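Side-chain contacts in periplasmic binding protein (Veillonella parvula, PDB 4N01), which probably binds a small solute in the periplasm, between two alpha/beta lobes, and hands it to a membrane transporter for uptake: residues K108-D112 against K113-Y117; N201-K204 against D205-R208; V309-S312 against E313-P316. One frame throughout, in Å; residues are numbered along the deposited sequence. Where two conformers were deposited one is given.

Contact 1: residues K108-D112 against K113-Y117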
loop_
_atom_site.group_PDB
_atom_site.type_symbol
_atom_site.label_atom_id
_atom_site.label_comp_id
_atom_site.label_asym_id
_atom_site.label_seq_id
_atom_site.Cartn_x
_atom_site.Cartn_y
_atom_site.Cartn_z
ATOM N N LYS A 108 -19.126 -10.137 1.749
ATOM C CA LYS A 108 -18.821 -11.508 1.345
ATOM C C LYS A 108 -17.360 -11.662 0.894
ATOM O O LYS A 108 -16.857 -10.862 0.099
ATOM C CB LYS A 108 -19.758 -11.912 0.207
ATOM C CG LYS A 108 -19.573 -13.329 -0.329
ATOM C CD LYS A 108 -20.598 -13.593 -1.433
ATOM C CE LYS A 108 -20.544 -15.025 -1.940
ATOM N NZ LYS A 108 -20.909 -16.016 -0.890
ATOM N N VAL A 109 -16.682 -12.677 1.421
ATOM C CA VAL A 109 -15.332 -13.015 0.998
ATOM C C VAL A 109 -15.386 -14.045 -0.129
ATOM O O VAL A 109 -15.889 -15.148 0.065
ATOM C CB VAL A 109 -14.525 -13.577 2.177
ATOM C CG1 VAL A 109 -13.149 -14.033 1.703
ATOM C CG2 VAL A 109 -14.397 -12.510 3.267
ATOM N N LEU A 110 -14.885 -13.683 -1.310
ATOM C CA LEU A 110 -15.012 -14.547 -2.488
ATOM C C LEU A 110 -13.958 -15.639 -2.514
ATOM O O LEU A 110 -14.201 -16.737 -3.006
ATOM C CB LEU A 110 -14.920 -13.722 -3.780
ATOM C CG LEU A 110 -16.009 -12.664 -3.970
ATOM C CD1 LEU A 110 -15.834 -11.932 -5.293
ATOM C CD2 LEU A 110 -17.390 -13.291 -3.874
ATOM N N SER A 111 -12.785 -15.323 -1.975
ATOM C CA SER A 111 -11.649 -16.231 -1.999
ATOM C C SER A 111 -10.562 -15.713 -1.072
ATOM O O SER A 111 -10.447 -14.505 -0.860
ATOM C CB SER A 111 -11.091 -16.338 -3.421
ATOM O OG SER A 111 -9.904 -17.112 -3.437
ATOM N N ASP A 112 -9.762 -16.627 -0.528
ATOM C CA ASP A 112 -8.622 -16.243 0.294
ATOM C C ASP A 112 -7.518 -15.689 -0.595
ATOM O O ASP A 112 -6.662 -14.930 -0.138
ATOM C CB ASP A 112 -8.111 -17.436 1.107
ATOM C CG ASP A 112 -9.180 -18.019 2.017
ATOM O OD1 ASP A 112 -9.148 -19.244 2.263
ATOM O OD2 ASP A 112 -10.055 -17.251 2.477
ATOM N N LYS A 113 -7.536 -16.088 -1.866
ATOM C CA LYS A 113 -6.681 -15.474 -2.887
ATOM C C LYS A 113 -7.562 -14.783 -3.922
ATOM O O LYS A 113 -8.453 -14.014 -3.556
ATOM C CB LYS A 113 -5.769 -16.517 -3.537
ATOM C CG LYS A 113 -4.642 -16.996 -2.635
ATOM C CD LYS A 113 -3.720 -17.968 -3.361
ATOM C CE LYS A 113 -2.604 -18.461 -2.450
ATOM N NZ LYS A 113 -1.874 -19.621 -3.034
ATOM N N TRP A 114 -7.330 -15.041 -5.206
ATOM C CA TRP A 114 -8.239 -14.518 -6.228
ATOM C C TRP A 114 -9.277 -15.558 -6.616
ATOM O O TRP A 114 -8.956 -16.735 -6.763
ATOM C CB TRP A 114 -7.482 -14.054 -7.474
ATOM C CG TRP A 114 -6.680 -12.810 -7.258
ATOM C CD1 TRP A 114 -7.123 -11.623 -6.742
ATOM C CD2 TRP A 114 -5.303 -12.618 -7.587
ATOM N NE1 TRP A 114 -6.095 -10.706 -6.717
ATOM C CE2 TRP A 114 -4.967 -11.296 -7.230
ATOM C CE3 TRP A 114 -4.314 -13.442 -8.143
ATOM C CZ2 TRP A 114 -3.686 -10.775 -7.414
ATOM C CZ3 TRP A 114 -3.043 -12.928 -8.323
ATOM C CH2 TRP A 114 -2.738 -11.604 -7.958
ATOM N N PRO A 115 -10.531 -15.121 -6.792
ATOM C CA PRO A 115 -11.588 -16.066 -7.162
ATOM C C PRO A 115 -11.512 -16.445 -8.644
ATOM O O PRO A 115 -10.964 -15.684 -9.445
ATOM C CB PRO A 115 -12.871 -15.266 -6.896
ATOM C CG PRO A 115 -12.465 -13.837 -7.122
ATOM C CD PRO A 115 -11.019 -13.733 -6.692
ATOM N N SER A 116 -12.055 -17.607 -8.997
ATOM C CA SER A 116 -12.189 -17.994 -10.396
ATOM C C SER A 116 -13.168 -17.042 -11.067
ATOM O O SER A 116 -13.935 -16.357 -10.387
ATOM C CB SER A 116 -12.717 -19.421 -10.510
ATOM O OG SER A 116 -14.079 -19.485 -10.122
ATOM N N TYR A 117 -13.143 -16.995 -12.396
ATOM C CA TYR A 117 -14.071 -16.150 -13.148
ATOM C C TYR A 117 -15.517 -16.485 -12.775
ATOM O O TYR A 117 -16.350 -15.593 -12.628
ATOM C CB TYR A 117 -13.830 -16.306 -14.658
ATOM C CG TYR A 117 -14.900 -15.715 -15.556
ATOM C CD1 TYR A 117 -14.887 -14.365 -15.897
ATOM C CD2 TYR A 117 -15.910 -16.515 -16.085
ATOM C CE1 TYR A 117 -15.861 -13.825 -16.729
ATOM C CE2 TYR A 117 -16.887 -15.984 -16.916
ATOM C CZ TYR A 117 -16.853 -14.641 -17.234
ATOM O OH TYR A 117 -17.817 -14.113 -18.055
#

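Contact 2: residues N201-K204 against D205-R208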
loop_
_atom_site.group_PDB
_atom_site.type_symbol
_atom_site.label_atom_id
_atom_site.label_comp_id
_atom_site.label_asym_id
_atom_site.label_seq_id
_atom_site.Cartn_x
_atom_site.Cartn_y
_atom_site.Cartn_z
ATOM N N ASN A 201 5.619 19.279 11.720
ATOM C CA ASN A 201 5.974 20.388 12.607
ATOM C C ASN A 201 6.914 19.971 13.733
ATOM O O ASN A 201 7.813 20.722 14.100
ATOM C CB ASN A 201 4.722 21.076 13.172
ATOM C CG ASN A 201 4.168 22.128 12.230
ATOM O OD1 ASN A 201 4.912 22.727 11.450
ATOM N ND2 ASN A 201 2.857 22.360 12.293
ATOM N N LYS A 202 6.709 18.771 14.273
ATOM C CA LYS A 202 7.623 18.215 15.275
ATOM C C LYS A 202 8.999 17.869 14.699
ATOM O O LYS A 202 9.972 17.778 15.438
ATOM C CB LYS A 202 7.021 16.950 15.902
ATOM C CG LYS A 202 5.972 17.188 16.978
ATOM C CD LYS A 202 6.591 17.785 18.232
ATOM C CE LYS A 202 5.615 17.767 19.405
ATOM N NZ LYS A 202 4.328 18.439 19.088
ATOM N N LEU A 203 9.076 17.657 13.389
ATOM C CA LEU A 203 10.318 17.214 12.759
ATOM C C LEU A 203 11.147 18.360 12.206
ATOM O O LEU A 203 12.278 18.149 11.769
ATOM C CB LEU A 203 10.027 16.237 11.623
ATOM C CG LEU A 203 9.346 14.945 12.062
ATOM C CD1 LEU A 203 9.106 14.043 10.869
ATOM C CD2 LEU A 203 10.238 14.251 13.090
ATOM N N LYS A 204 10.581 19.562 12.219
ATOM C CA LYS A 204 11.284 20.731 11.707
ATOM C C LYS A 204 12.642 20.861 12.401
ATOM O O LYS A 204 12.722 20.807 13.630
ATOM C CB LYS A 204 10.453 22.000 11.921
ATOM C CG LYS A 204 10.612 23.022 10.802
ATOM C CD LYS A 204 10.748 24.437 11.353
ATOM C CE LYS A 204 10.754 25.473 10.239
ATOM N NZ LYS A 204 10.364 26.819 10.742
ATOM N N ASP A 205 13.702 20.969 11.605
ATOM C CA ASP A 205 15.052 21.218 12.124
ATOM C C ASP A 205 15.674 20.045 12.894
ATOM O O ASP A 205 16.684 20.219 13.579
ATOM C CB ASP A 205 15.093 22.492 12.977
ATOM C CG ASP A 205 14.681 23.727 12.203
ATOM O OD1 ASP A 205 15.050 23.840 11.013
ATOM O OD2 ASP A 205 13.984 24.587 12.787
ATOM N N LEU A 206 15.075 18.862 12.782
ATOM C CA LEU A 206 15.747 17.624 13.188
ATOM C C LEU A 206 16.459 17.043 11.968
ATOM O O LEU A 206 15.957 17.148 10.849
ATOM C CB LEU A 206 14.748 16.594 13.736
ATOM C CG LEU A 206 13.913 17.024 14.948
ATOM C CD1 LEU A 206 13.063 15.856 15.442
ATOM C CD2 LEU A 206 14.807 17.559 16.058
ATOM N N PRO A 207 17.631 16.423 12.173
ATOM C CA PRO A 207 18.395 15.854 11.049
ATOM C C PRO A 207 17.661 14.731 10.330
ATOM O O PRO A 207 16.947 13.954 10.970
ATOM C CB PRO A 207 19.657 15.286 11.717
ATOM C CG PRO A 207 19.302 15.147 13.182
ATOM C CD PRO A 207 18.335 16.275 13.460
ATOM N N ARG A 208 17.841 14.629 9.014
ATOM C CA ARG A 208 17.214 13.553 8.261
ATOM C C ARG A 208 17.998 12.268 8.514
ATOM O O ARG A 208 19.173 12.312 8.880
ATOM C CB ARG A 208 17.213 13.884 6.761
ATOM C CG ARG A 208 16.586 15.241 6.423
ATOM C CD ARG A 208 16.499 15.448 4.917
ATOM N NE ARG A 208 15.622 14.454 4.300
ATOM C CZ ARG A 208 14.306 14.588 4.199
ATOM N NH1 ARG A 208 13.717 15.674 4.687
ATOM N NH2 ARG A 208 13.580 13.635 3.624
#

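Contact 3: residues V309-S312 against E313-P316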
loop_
_atom_site.group_PDB
_atom_site.type_symbol
_atom_site.label_atom_id
_atom_site.label_comp_id
_atom_site.label_asym_id
_atom_site.label_seq_id
_atom_site.Cartn_x
_atom_site.Cartn_y
_atom_site.Cartn_z
ATOM N N VAL A 309 7.419 -2.853 10.332
ATOM C CA VAL A 309 6.212 -2.361 9.656
ATOM C C VAL A 309 5.451 -3.515 9.042
ATOM O O VAL A 309 6.004 -4.598 8.847
ATOM C CB VAL A 309 6.533 -1.373 8.503
ATOM C CG1 VAL A 309 7.233 -0.122 9.025
ATOM C CG2 VAL A 309 7.363 -2.064 7.401
ATOM N N LYS A 310 4.180 -3.278 8.740
ATOM C CA LYS A 310 3.438 -4.151 7.845
ATOM C C LYS A 310 3.531 -3.542 6.461
ATOM O O LYS A 310 3.586 -2.317 6.321
ATOM C CB LYS A 310 1.972 -4.235 8.256
ATOM C CG LYS A 310 1.764 -4.757 9.671
ATOM C CD LYS A 310 2.264 -6.185 9.804
ATOM C CE LYS A 310 1.343 -7.139 9.056
ATOM N NZ LYS A 310 1.806 -8.568 9.162
ATOM N N LEU A 311 3.537 -4.389 5.439
ATOM C CA LEU A 311 3.619 -3.909 4.058
ATOM C C LEU A 311 2.447 -2.972 3.735
ATOM O O LEU A 311 2.605 -2.022 2.968
ATOM C CB LEU A 311 3.624 -5.102 3.103
ATOM C CG LEU A 311 3.923 -4.816 1.635
ATOM C CD1 LEU A 311 5.355 -4.334 1.482
ATOM C CD2 LEU A 311 3.663 -6.061 0.792
ATOM N N SER A 312 1.288 -3.234 4.332
ATOM C CA SER A 312 0.096 -2.407 4.126
ATOM C C SER A 312 0.292 -0.959 4.579
ATOM O O SER A 312 -0.420 -0.058 4.123
ATOM C CB SER A 312 -1.089 -2.998 4.872
ATOM O OG SER A 312 -0.863 -2.937 6.271
ATOM N N GLU A 313 1.251 -0.747 5.481
ATOM C CA GLU A 313 1.513 0.570 6.052
ATOM C C GLU A 313 2.365 1.444 5.160
ATOM O O GLU A 313 2.306 2.672 5.253
ATOM C CB GLU A 313 2.223 0.415 7.409
ATOM C CG GLU A 313 1.300 -0.077 8.521
ATOM C CD GLU A 313 2.034 -0.355 9.822
ATOM O OE1 GLU A 313 3.227 -0.742 9.780
ATOM O OE2 GLU A 313 1.421 -0.177 10.897
ATOM N N ILE A 314 3.166 0.817 4.305
ATOM C CA ILE A 314 4.100 1.564 3.450
ATOM C C ILE A 314 3.783 1.450 1.965
ATOM O O ILE A 314 4.575 1.866 1.117
ATOM C CB ILE A 314 5.583 1.156 3.698
ATOM C CG1 ILE A 314 5.760 -0.361 3.559
ATOM C CG2 ILE A 314 6.043 1.639 5.058
ATOM C CD1 ILE A 314 7.219 -0.813 3.565
ATOM N N THR A 315 2.623 0.874 1.659
ATOM C CA THR A 315 2.123 0.804 0.294
ATOM C C THR A 315 0.744 1.490 0.267
ATOM O O THR A 315 0.169 1.756 1.331
ATOM C CB THR A 315 2.052 -0.650 -0.197
ATOM O OG1 THR A 315 1.259 -1.409 0.719
ATOM C CG2 THR A 315 3.461 -1.239 -0.279
ATOM N N PRO A 316 0.219 1.796 -0.933
ATOM C CA PRO A 316 -1.003 2.608 -1.004
ATOM C C PRO A 316 -2.171 1.999 -0.229
ATOM O O PRO A 316 -2.310 0.776 -0.195
ATOM C CB PRO A 316 -1.322 2.608 -2.496
ATOM C CG PRO A 316 0.033 2.543 -3.148
ATOM C CD PRO A 316 0.825 1.608 -2.267
HETATM O O HOH W 1 -2.449 -0.718 2.268
#

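Contact 1: residues K108-D112 against K113-Y117
The pyrrolidine ring of Pro115 lies under Ser111 and Leu110: Ser111 CB sits over one face, 4.0 Å from Pro115 CB, while on the same side Leu110 CB meets the CB-CG edge, 4.0 Å from Pro115 CB. Ser111 CB also stands 3.6 Å from Pro115 N, above the flat peptide that joins Trp114 to the proline. The other flat group, the indole of Trp114, packs outside this turn, in a T-shaped (edge-to-face) contact with Phe91, and its NE1 forms a weak hydrogen bond to Met69 O; a bound glycerol lies about 3 Å from this side chain.

Polar contact centres on the Ser111 hydroxyl. A chi1 of 174° sets OG opposite the backbone N and beside the carbonyl carbon, facing the Lys113 amide, and Lys113 N donates to Ser111 OG at 3.0 Å. The N-H...O angle of 138° makes this a bent bond. Side-chain oxygen to the amide two residues on defines an ST turn. The same hydroxyl gives a weak hydrogen bond to Trp114 O (3.5 Å), so one hydroxyl of the first arm faces two backbone groups of the second, the carbonyl only weakly.

The bend leaves the edge strand 109-111 of the five-stranded parallel sheet, where Leu110 and Lys108 share backbone hydrogen bonds with Thr89 of strand 86-90. Pro115 also touches Ala90 of that strand. Ser116 then N-caps helix 117-121 through its OG and Val119 N, completing the short strand-to-helix connection.

Contact 2: residues N201-K204 against D205-R208
Leu206 N donates to Leu203 O at 3.1 Å, with an N-H...O angle of 164°. This bond closes a type II beta turn from Leu203 to Leu206, with Lys204 and Asp205 at its corners. Asp205 takes the left-handed conformation (phi 70°) that the third position of such a turn requires.

Apolar contact lies beneath the turn. Leu203 CD2 and Leu206 CD1 meet at 4.0 Å, the two side chains crossing at about a right angle. Leu206 CD1 also rests 3.6 Å from Lys202 O, and Leu206 CB lies 3.5 Å from Leu203 O, so the leucine folds back against carbonyls of the last helical residues.

Charged side chains occupy the outer corner. Lys204 and Asp205 run side by side in the same direction, with the aliphatic part of the lysine doing the touching: Lys204 CD is 3.5 Å from Asp205 OD2. Lys204 NZ stays 4.7 Å from that oxygen, so the opposite charges are neighbours without direct contact, and any attraction is probably modest at this exposed site.

The turn ends helix 182-203, which runs between the five-stranded and four-stranded sheets, consistent with the long lobe-joining helix of this class of binding protein, and leads into strand 209-214. Leu203 packs on Ala328 and His332 of helix 320-332, and both leucines reach Ile334 beyond it. Further on, Arg208 forms a salt bridge with Asp239 of the adjacent strand 238-240.

Contact 3: residues V309-S312 against E313-P316
Lys310 and Glu313 form one half of a capping box at the start of the short, weakly bonded helix 311-314: the Glu313 carboxylate folds back, and Lys310 N donates to Glu313 OE1 at 2.9 Å and 166°. The amide meets that oxygen from above the carboxylate plane. In return Glu313 N donates to Lys310 O at 2.9 Å, so the Lys310 backbone is held at N by the Glu313 carboxylate and at O by the Glu313 amide. Val309 crosses the glutamate side chain at a slant, with Val309 CB 3.6 Å from Glu313 OE1.

Leu311 O is gripped twice, by Ile314 N (3.2 Å) and, more closely, by Thr315 OG1 (2.7 Å), from opposite faces of the carbonyl plane. Thr315 OG1 stands between its own backbone N and carbonyl carbon (chi1 55°), which aims it back at this oxygen, while Thr315 CG2 lies 4.0 Å from Leu311 CD1. Further along the same apolar side Val309 CG2 and Ile314 CD1 meet at 4.0 Å, their side chains crossing at about a right angle.

A second shell surrounds these groups. Glu313 OE2 forms a salt bridge with Arg326 of helix 320-332, which would steady the carboxylate in its capping position, and Lys310 NZ reaches Asp271 O. Trp251 packs against Leu311 and Ile314. Val309 ends strand 306-309, at the margin of the four-stranded parallel sheet and bonded to Ile269 and Asp271. Where the chain leaves the helix, one water donates to both Ser312 O (2.8 Å) and Pro316 O.

In the fold
Contacts 1 and 2 stand on opposite sides of the chain's centre, their centres about 45 Å apart. Contact 3 is more central, about 5 Å from the middle of the chain, with its centre about 22 Å from that of contact 1 and about 23 Å from that of contact 2. None touches another; nearest atoms of contacts 1 and 3 are still about 12 Å apart. Contact 1 leaves the five-stranded sheet, whereas contacts 2 and 3 lead into and out of the four-stranded one. Glycerol beside Trp114 and sodium about 4 Å from the Leu311 side chain are consistent with a cleft between the lobes, though neither need mark the natural solute.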